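Aminotransferase class I and II (Streptococcus suis 89/1591, PDB 3OP7) probably transfers amino groups between amino acids and 2-oxo acids, using pyridoxal 5'-phosphate held as a Schiff base on a lysine. Local coordinates at residues E10-V15 / P318-C323; Q74-V79 / I231-A236; G92-V97 / L191-Y196. One frame throughout, in Å; residues are numbered along the deposited sequence.

Interaction 1 (E10-V15 / P318-C323); sequences EEWLNV and PMEDFC
The benzo end of the W12 indole reaches across to helix 319-330 and settles between E320 and C323, one turn apart on that helix. The carboxylate of E320 comes to the outer edge of the ring near its plane, with E320 OE2 3.5 Å from W12 CZ3 and 3.7 Å from W12 CE3. Indole and carboxylate are turned 77° against each other, and the two side chains run alongside each other in opposing senses. Next to it the contact is apolar: C323 CB approaches the ring obliquely, 3.9 Å from W12 CZ2 and 4.0 Å from W12 CH2. With its CG anti to the backbone N (chi1 171°), W12 extends its ring toward helix 319-330; the closest CA atoms of the two segments, W12 CA and E320 CA, are 9.5 Å apart. The pair thus joins the N-terminal helix 8-16 to the first turn of helix 319-330, in the C-terminal part of this fold type I aminotransferase chain, where M319 and C323 pack on strands 335-336 and 345-348 of the C-terminal antiparallel sheet. W12 NE1 donates to the carbonyl of L334, while E320 OE1 makes a salt bridge to R339 NE and accepts a hydrogen bond from N338 ND2. Through a second salt bridge, from NH1 to E11 OE1, R339 bridges E11 and E320, whose nearest oxygens, E11 OE1 and E320 OE2, are 5.4 Å apart, and probably offsets their like charges. E10 and N14 bond to D249, R245 and D246 of the second subunit.

Interaction 2 (Q74-V79 / I231-A236); sequences QLYTGV and IGWVAA. With EDO (1,2-ethanediol), chain K.
Y76 and W233 meet through a single hydrogen bond that pins the loop after helix 66-73 to strand 232-235, the antiparallel member next to the edge strand 84-87 in the central mixed sheet of the fold type I, PLP-dependent aminotransferase domain. The indole N-H of W233 is the donor: W233 NE1 lies 2.9 Å from Y76 OH, and the N-H points almost straight at the oxygen, at 174°. The phenol oxygen sits only 4° out of the indole plane, and W233 NE1 in turn lies at the edge of the tyrosine ring, in its plane. The two rings therefore meet edge to edge through this bond, without stacking. W233 CG occupies the position between the backbone N and the carbonyl carbon (chi1 59°), which, with the second torsion, brings the N-H side of the indole to Y76.

Apolar contacts flank the bond. L75 CD1 approaches the six-membered part of the indole obliquely, 3.8 Å from W233 CZ2 and 4.0 Å from W233 CH2, its side chain running roughly perpendicular to W233. Along the strand, the methyl of A235 lies next to the phenol end of Y76, with A235 CB 4.3 Å from Y76 CZ. W233 and A235, two residues apart on the strand, both point toward the loop, and V234 between them points away. Helix 207-210 borders the same region, I208 touching Y76, V79 and A235, while A216 of strand 214-219 packs against Y76 and A235.

Further along the loop, an ethanediol, probably from the crystallisation liquor, bonds E209 OE1 and makes a weak hydrogen bond to one of two modelled conformers of T77. The backbone is held more simply, T77 N bonding to E209 OE2.

Interaction 3 (G92-V97 / L191-Y196); sequences GANLLV and LSDEVY
N94 and D193 form the polar half of this buried contact. N94 ND2 donates to D193 OD2 at 3.0 Å, with an N-H to oxygen angle of 164°. The oxygen lies in the amide plane of N94, whereas the donor meets D193 from above the carboxylate plane, 38° out of it; amide and carboxylate are turned 49° apart. N94 ND2 also donates to Q117 OE1, which helps fix the rotation of the amide. N94 OD1 is buried with no polar partner in the model, lying 3.8 Å from D193 CB and close to the methyls of L191.

D193 OD2 is hydrogen-bonded as well to N1 of the pyridine ring in the lysine-PLP adduct at position 222. This is the aspartate at the end of a parallel strand that marks fold type I aminotransferases; it probably stabilises a protonated pyridine nitrogen. N94, on helix 89-101, is a second-shell residue that probably helps to place the carboxylate. The other oxygen, D193 OD1, accepts from V195 N at 3.2 Å, closing an Asx turn as the chain leaves strand 189-193.

Apolar packing lies nearer the start of the strand segment. The branch ends of L191 and V97 meet tip to tip, V97 CG1 lying 4.1 Å from L191 CD1. L118 of helix 117-124 touches both N94 and L191, and V217 and M157 of the flanking strands border the same layer.

From the N terminus, helix 8-16 enters interaction 1 at once, but its partner comes only with helix 319-330, so this contact closes a loop over most of the chain. Interaction 2 is nested inside that loop, opening after helix 66-73 and closing at strand 232-235; interaction 3, from helix 89-101 to strand 189-193, is nested within interaction 2, and none cross. Interactions 2 and 3 both reach the central mixed sheet and touch, V234 CG2 lying 3.4 Å from A93 CB. Interaction 1 stands apart, its centre about 35 Å from that of interaction 2, on the other side of the chain's centre.

Interaction 1 (E10-V15 / P318-C323)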
# COMPACT_ATOMS: atom_id res chain seq x y z
N GLU A 10 7.20 8.02 -12.59
CA GLU A 10 8.08 7.43 -11.57
C GLU A 10 9.52 7.14 -12.06
O GLU A 10 10.53 7.49 -11.42
CB GLU A 10 7.44 6.13 -11.00
CG GLU A 10 8.23 5.52 -9.88
CD GLU A 10 7.55 4.24 -9.28
OE1 GLU A 10 6.53 3.81 -9.82
OE2 GLU A 10 8.09 3.72 -8.28
N GLU A 11 9.63 6.51 -13.23
CA GLU A 11 10.91 6.15 -13.78
C GLU A 11 11.72 7.45 -14.03
O GLU A 11 12.91 7.54 -13.72
CB GLU A 11 10.72 5.36 -15.08
CG GLU A 11 12.02 4.72 -15.65
CD GLU A 11 12.86 5.68 -16.51
OE1 GLU A 11 12.28 6.65 -17.07
OE2 GLU A 11 14.10 5.47 -16.63
N TRP A 12 11.05 8.45 -14.60
CA TRP A 12 11.70 9.75 -14.86
C TRP A 12 12.22 10.36 -13.55
O TRP A 12 13.40 10.72 -13.48
CB TRP A 12 10.72 10.71 -15.51
CG TRP A 12 11.22 12.11 -15.61
CD1 TRP A 12 10.90 13.15 -14.79
CD2 TRP A 12 12.08 12.63 -16.62
NE1 TRP A 12 11.56 14.30 -15.21
CE2 TRP A 12 12.29 14.00 -16.33
CE3 TRP A 12 12.75 12.06 -17.70
CZ2 TRP A 12 13.12 14.81 -17.13
CZ3 TRP A 12 13.55 12.86 -18.50
CH2 TRP A 12 13.74 14.22 -18.19
N LEU A 13 11.35 10.46 -12.55
CA LEU A 13 11.74 11.00 -11.24
C LEU A 13 12.82 10.15 -10.56
O LEU A 13 13.79 10.72 -10.01
CB LEU A 13 10.55 11.20 -10.32
CG LEU A 13 9.51 12.20 -10.82
CD1 LEU A 13 8.26 12.25 -9.97
CD2 LEU A 13 10.14 13.63 -10.99
N ASN A 14 12.69 8.82 -10.58
CA ASN A 14 13.75 7.97 -10.01
C ASN A 14 15.14 8.34 -10.55
O ASN A 14 16.11 8.43 -9.79
CB ASN A 14 13.51 6.48 -10.32
CG ASN A 14 12.41 5.87 -9.49
OD1 ASN A 14 11.99 6.41 -8.46
ND2 ASN A 14 11.93 4.72 -9.94
N VAL A 15 15.23 8.54 -11.87
CA VAL A 15 16.51 8.80 -12.51
C VAL A 15 17.01 10.24 -12.24
O VAL A 15 18.21 10.43 -12.01
CB VAL A 15 16.49 8.53 -14.03
CG1 VAL A 15 17.82 8.96 -14.71
CG2 VAL A 15 16.24 7.07 -14.32
N PRO A 318 12.02 16.67 -29.29
CA PRO A 318 11.31 15.86 -28.28
C PRO A 318 11.44 16.48 -26.88
O PRO A 318 12.50 17.00 -26.52
CB PRO A 318 11.99 14.49 -28.39
CG PRO A 318 12.48 14.43 -29.82
CD PRO A 318 12.92 15.86 -30.13
N MSE A 319 10.35 16.49 -26.13
CA MSE A 319 10.39 17.13 -24.80
C MSE A 319 11.27 16.37 -23.82
O MSE A 319 11.78 16.96 -22.84
CB MSE A 319 8.98 17.30 -24.21
CG MSE A 319 8.22 18.47 -24.80
SE MSE A 319 9.11 20.19 -24.54
CE MSE A 319 9.68 20.43 -26.36
N GLU A 320 11.42 15.06 -24.00
CA GLU A 320 12.33 14.32 -23.12
C GLU A 320 13.76 14.85 -23.32
O GLU A 320 14.48 15.11 -22.36
CB GLU A 320 12.24 12.81 -23.33
CG GLU A 320 13.27 11.99 -22.53
CD GLU A 320 12.66 10.95 -21.58
OE1 GLU A 320 11.43 10.80 -21.48
OE2 GLU A 320 13.46 10.30 -20.87
N ASP A 321 14.17 15.06 -24.57
CA ASP A 321 15.49 15.63 -24.82
C ASP A 321 15.56 17.08 -24.27
O ASP A 321 16.57 17.49 -23.67
CB ASP A 321 15.79 15.65 -26.32
CG ASP A 321 15.91 14.24 -26.96
OD1 ASP A 321 15.88 13.21 -26.28
OD2 ASP A 321 16.07 14.20 -28.20
N PHE A 322 14.50 17.86 -24.49
CA PHE A 322 14.45 19.26 -24.04
C PHE A 322 14.61 19.32 -22.52
O PHE A 322 15.40 20.10 -21.99
CB PHE A 322 13.11 19.85 -24.43
CG PHE A 322 12.90 21.28 -24.01
CD1 PHE A 322 12.37 21.58 -22.76
CD2 PHE A 322 13.15 22.31 -24.88
CE1 PHE A 322 12.14 22.89 -22.39
CE2 PHE A 322 12.92 23.63 -24.52
CZ PHE A 322 12.42 23.92 -23.28
N CYS A 323 13.83 18.51 -21.82
CA CYS A 323 13.91 18.49 -20.37
C CYS A 323 15.23 17.94 -19.81
O CYS A 323 15.69 18.39 -18.77
CB CYS A 323 12.74 17.71 -19.78
SG CYS A 323 11.13 18.57 -19.96

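Interaction 2 (Q74-V79 / I231-A236)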
# COMPACT_ATOMS: atom_id res chain seq x y z
N GLN A 74 -18.20 14.16 6.08
CA GLN A 74 -18.70 15.52 6.18
C GLN A 74 -18.19 16.44 5.05
O GLN A 74 -18.73 17.54 4.84
CB GLN A 74 -18.37 16.11 7.55
CG GLN A 74 -19.22 15.56 8.69
CD GLN A 74 -18.76 16.07 10.05
OE1 GLN A 74 -17.56 16.20 10.32
NE2 GLN A 74 -19.72 16.35 10.91
N LEU A 75 -17.16 16.00 4.33
CA LEU A 75 -16.66 16.77 3.16
C LEU A 75 -17.65 16.69 1.98
O LEU A 75 -17.56 17.48 1.06
CB LEU A 75 -15.29 16.27 2.72
CG LEU A 75 -14.13 16.33 3.74
CD1 LEU A 75 -12.91 15.59 3.25
CD2 LEU A 75 -13.80 17.81 4.06
N TYR A 76 -18.58 15.75 2.04
CA TYR A 76 -19.54 15.50 0.98
C TYR A 76 -20.94 15.79 1.44
O TYR A 76 -21.19 15.87 2.65
CB TYR A 76 -19.53 14.02 0.63
CG TYR A 76 -18.19 13.51 0.19
CD1 TYR A 76 -17.28 13.01 1.12
CD2 TYR A 76 -17.82 13.52 -1.15
CE1 TYR A 76 -16.04 12.52 0.73
CE2 TYR A 76 -16.57 13.04 -1.55
CZ TYR A 76 -15.67 12.53 -0.61
OH TYR A 76 -14.42 12.08 -1.04
N THR A 77 -21.86 15.89 0.49
CA THR A 77 -23.27 15.85 0.81
C THR A 77 -23.76 14.43 0.58
O THR A 77 -23.34 13.76 -0.37
CB THR A 77 -24.11 16.83 -0.07
OG1 THR A 77 -23.88 16.54 -1.45
CG2 THR A 77 -23.73 18.25 0.25
N GLY A 78 -24.61 13.96 1.48
CA GLY A 78 -25.26 12.66 1.31
C GLY A 78 -24.37 11.43 1.41
O GLY A 78 -24.68 10.40 0.82
N VAL A 79 -23.28 11.53 2.18
CA VAL A 79 -22.37 10.38 2.39
C VAL A 79 -22.24 10.07 3.89
O VAL A 79 -21.90 10.94 4.68
CB VAL A 79 -20.97 10.60 1.79
CG1 VAL A 79 -20.03 9.41 2.07
CG2 VAL A 79 -21.07 10.91 0.26
N ILE A 231 -2.19 8.87 3.70
CA ILE A 231 -3.61 8.70 4.05
C ILE A 231 -4.49 9.20 2.92
O ILE A 231 -4.49 10.37 2.58
CB ILE A 231 -4.01 9.42 5.35
CG1 ILE A 231 -3.25 8.87 6.56
CG2 ILE A 231 -5.54 9.42 5.57
CD1 ILE A 231 -3.74 7.48 7.02
N GLY A 232 -5.29 8.27 2.43
CA GLY A 232 -6.35 8.51 1.50
C GLY A 232 -7.62 7.80 1.89
O GLY A 232 -7.72 7.23 3.00
N TRP A 233 -8.61 7.85 1.00
CA TRP A 233 -9.81 7.07 1.21
C TRP A 233 -10.52 6.78 -0.09
O TRP A 233 -10.30 7.43 -1.11
CB TRP A 233 -10.77 7.82 2.14
CG TRP A 233 -11.23 9.17 1.67
CD1 TRP A 233 -12.34 9.43 0.87
CD2 TRP A 233 -10.63 10.46 1.91
NE1 TRP A 233 -12.46 10.78 0.66
CE2 TRP A 233 -11.44 11.42 1.29
CE3 TRP A 233 -9.49 10.89 2.61
CZ2 TRP A 233 -11.14 12.78 1.34
CZ3 TRP A 233 -9.22 12.23 2.67
CH2 TRP A 233 -10.02 13.15 2.03
N VAL A 234 -11.39 5.77 0.00
CA VAL A 234 -12.46 5.57 -0.96
C VAL A 234 -13.81 5.90 -0.32
O VAL A 234 -14.05 5.50 0.85
CB VAL A 234 -12.50 4.10 -1.40
CG1 VAL A 234 -13.57 3.88 -2.48
CG2 VAL A 234 -11.11 3.65 -1.85
N ALA A 235 -14.65 6.61 -1.07
CA ALA A 235 -16.03 6.84 -0.70
C ALA A 235 -16.86 6.15 -1.77
O ALA A 235 -16.68 6.40 -2.94
CB ALA A 235 -16.37 8.32 -0.62
N ALA A 236 -17.76 5.26 -1.38
CA ALA A 236 -18.56 4.53 -2.37
C ALA A 236 -19.91 4.15 -1.76
O ALA A 236 -20.13 4.33 -0.56
CB ALA A 236 -17.82 3.29 -2.82
C1 EDO K . -22.96 18.86 -3.21
O1 EDO K . -24.06 18.22 -3.88
C2 EDO K . -21.99 19.44 -4.24
O2 EDO K . -20.61 19.43 -3.82

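Interaction 3 (G92-V97 / L191-Y196)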
# COMPACT_ATOMS: atom_id res chain seq x y z
N GLY A 92 -3.27 3.86 -2.80
CA GLY A 92 -3.86 2.64 -2.29
C GLY A 92 -5.33 2.55 -2.56
O GLY A 92 -5.85 1.42 -2.77
N ALA A 93 -6.02 3.70 -2.61
CA ALA A 93 -7.45 3.71 -2.87
C ALA A 93 -7.76 3.32 -4.34
O ALA A 93 -8.60 2.44 -4.60
CB ALA A 93 -8.08 5.02 -2.56
N ASN A 94 -7.06 3.94 -5.29
CA ASN A 94 -7.25 3.53 -6.69
C ASN A 94 -6.96 2.06 -6.89
O ASN A 94 -7.74 1.38 -7.59
CB ASN A 94 -6.36 4.36 -7.68
CG ASN A 94 -6.81 5.78 -7.87
OD1 ASN A 94 -8.01 6.10 -7.86
ND2 ASN A 94 -5.84 6.64 -8.23
N LEU A 95 -5.86 1.57 -6.33
CA LEU A 95 -5.50 0.17 -6.47
C LEU A 95 -6.57 -0.71 -5.84
O LEU A 95 -6.96 -1.74 -6.42
CB LEU A 95 -4.16 -0.11 -5.79
CG LEU A 95 -3.73 -1.59 -5.84
CD1 LEU A 95 -3.68 -2.13 -7.26
CD2 LEU A 95 -2.42 -1.75 -5.10
N LEU A 96 -7.00 -0.38 -4.64
CA LEU A 96 -8.02 -1.20 -3.96
C LEU A 96 -9.31 -1.30 -4.81
O LEU A 96 -9.89 -2.38 -4.95
CB LEU A 96 -8.36 -0.62 -2.63
CG LEU A 96 -9.45 -1.33 -1.80
CD1 LEU A 96 -9.08 -2.80 -1.53
CD2 LEU A 96 -9.72 -0.53 -0.50
N VAL A 97 -9.74 -0.18 -5.36
CA VAL A 97 -10.97 -0.15 -6.18
C VAL A 97 -10.81 -1.08 -7.40
O VAL A 97 -11.62 -2.00 -7.64
CB VAL A 97 -11.37 1.25 -6.63
CG1 VAL A 97 -12.57 1.23 -7.67
CG2 VAL A 97 -11.75 2.07 -5.39
N LEU A 191 -15.25 5.58 -11.46
CA LEU A 191 -14.19 5.78 -10.48
C LEU A 191 -13.65 7.17 -10.80
O LEU A 191 -13.28 7.46 -11.97
CB LEU A 191 -13.07 4.80 -10.69
CG LEU A 191 -11.75 5.06 -9.92
CD1 LEU A 191 -12.01 5.25 -8.37
CD2 LEU A 191 -10.70 3.94 -10.15
N SER A 192 -13.68 8.06 -9.82
CA SER A 192 -13.15 9.41 -9.98
C SER A 192 -12.06 9.71 -8.93
O SER A 192 -12.34 9.75 -7.73
CB SER A 192 -14.30 10.41 -9.88
OG SER A 192 -13.83 11.74 -10.11
N ASP A 193 -10.82 9.81 -9.38
CA ASP A 193 -9.72 10.20 -8.55
C ASP A 193 -9.74 11.73 -8.42
O ASP A 193 -9.54 12.48 -9.40
CB ASP A 193 -8.42 9.66 -9.16
CG ASP A 193 -7.15 10.17 -8.46
OD1 ASP A 193 -7.15 11.23 -7.83
OD2 ASP A 193 -6.11 9.55 -8.69
N GLU A 194 -10.10 12.16 -7.22
CA GLU A 194 -10.38 13.52 -6.90
C GLU A 194 -9.35 14.17 -6.00
O GLU A 194 -9.67 15.11 -5.27
CB GLU A 194 -11.82 13.65 -6.36
CG GLU A 194 -12.81 13.22 -7.42
CD GLU A 194 -14.27 13.07 -7.01
OE1 GLU A 194 -14.58 13.00 -5.81
OE2 GLU A 194 -15.12 13.06 -7.95
N VAL A 195 -8.11 13.72 -6.05
CA VAL A 195 -7.08 14.35 -5.21
C VAL A 195 -6.93 15.86 -5.44
O VAL A 195 -6.56 16.57 -4.50
CB VAL A 195 -5.67 13.65 -5.31
CG1 VAL A 195 -5.74 12.20 -4.76
CG2 VAL A 195 -5.09 13.68 -6.73
N TYR A 196 -7.17 16.31 -6.66
CA TYR A 196 -7.09 17.74 -6.99
C TYR A 196 -8.43 18.43 -6.88
O TYR A 196 -9.21 18.49 -7.85
CB TYR A 196 -6.52 17.98 -8.39
CG TYR A 196 -5.08 17.51 -8.49
CD1 TYR A 196 -4.08 18.21 -7.81
CD2 TYR A 196 -4.71 16.42 -9.23
CE1 TYR A 196 -2.78 17.84 -7.88
CE2 TYR A 196 -3.39 16.04 -9.29
CZ TYR A 196 -2.45 16.76 -8.63
OH TYR A 196 -1.12 16.44 -8.69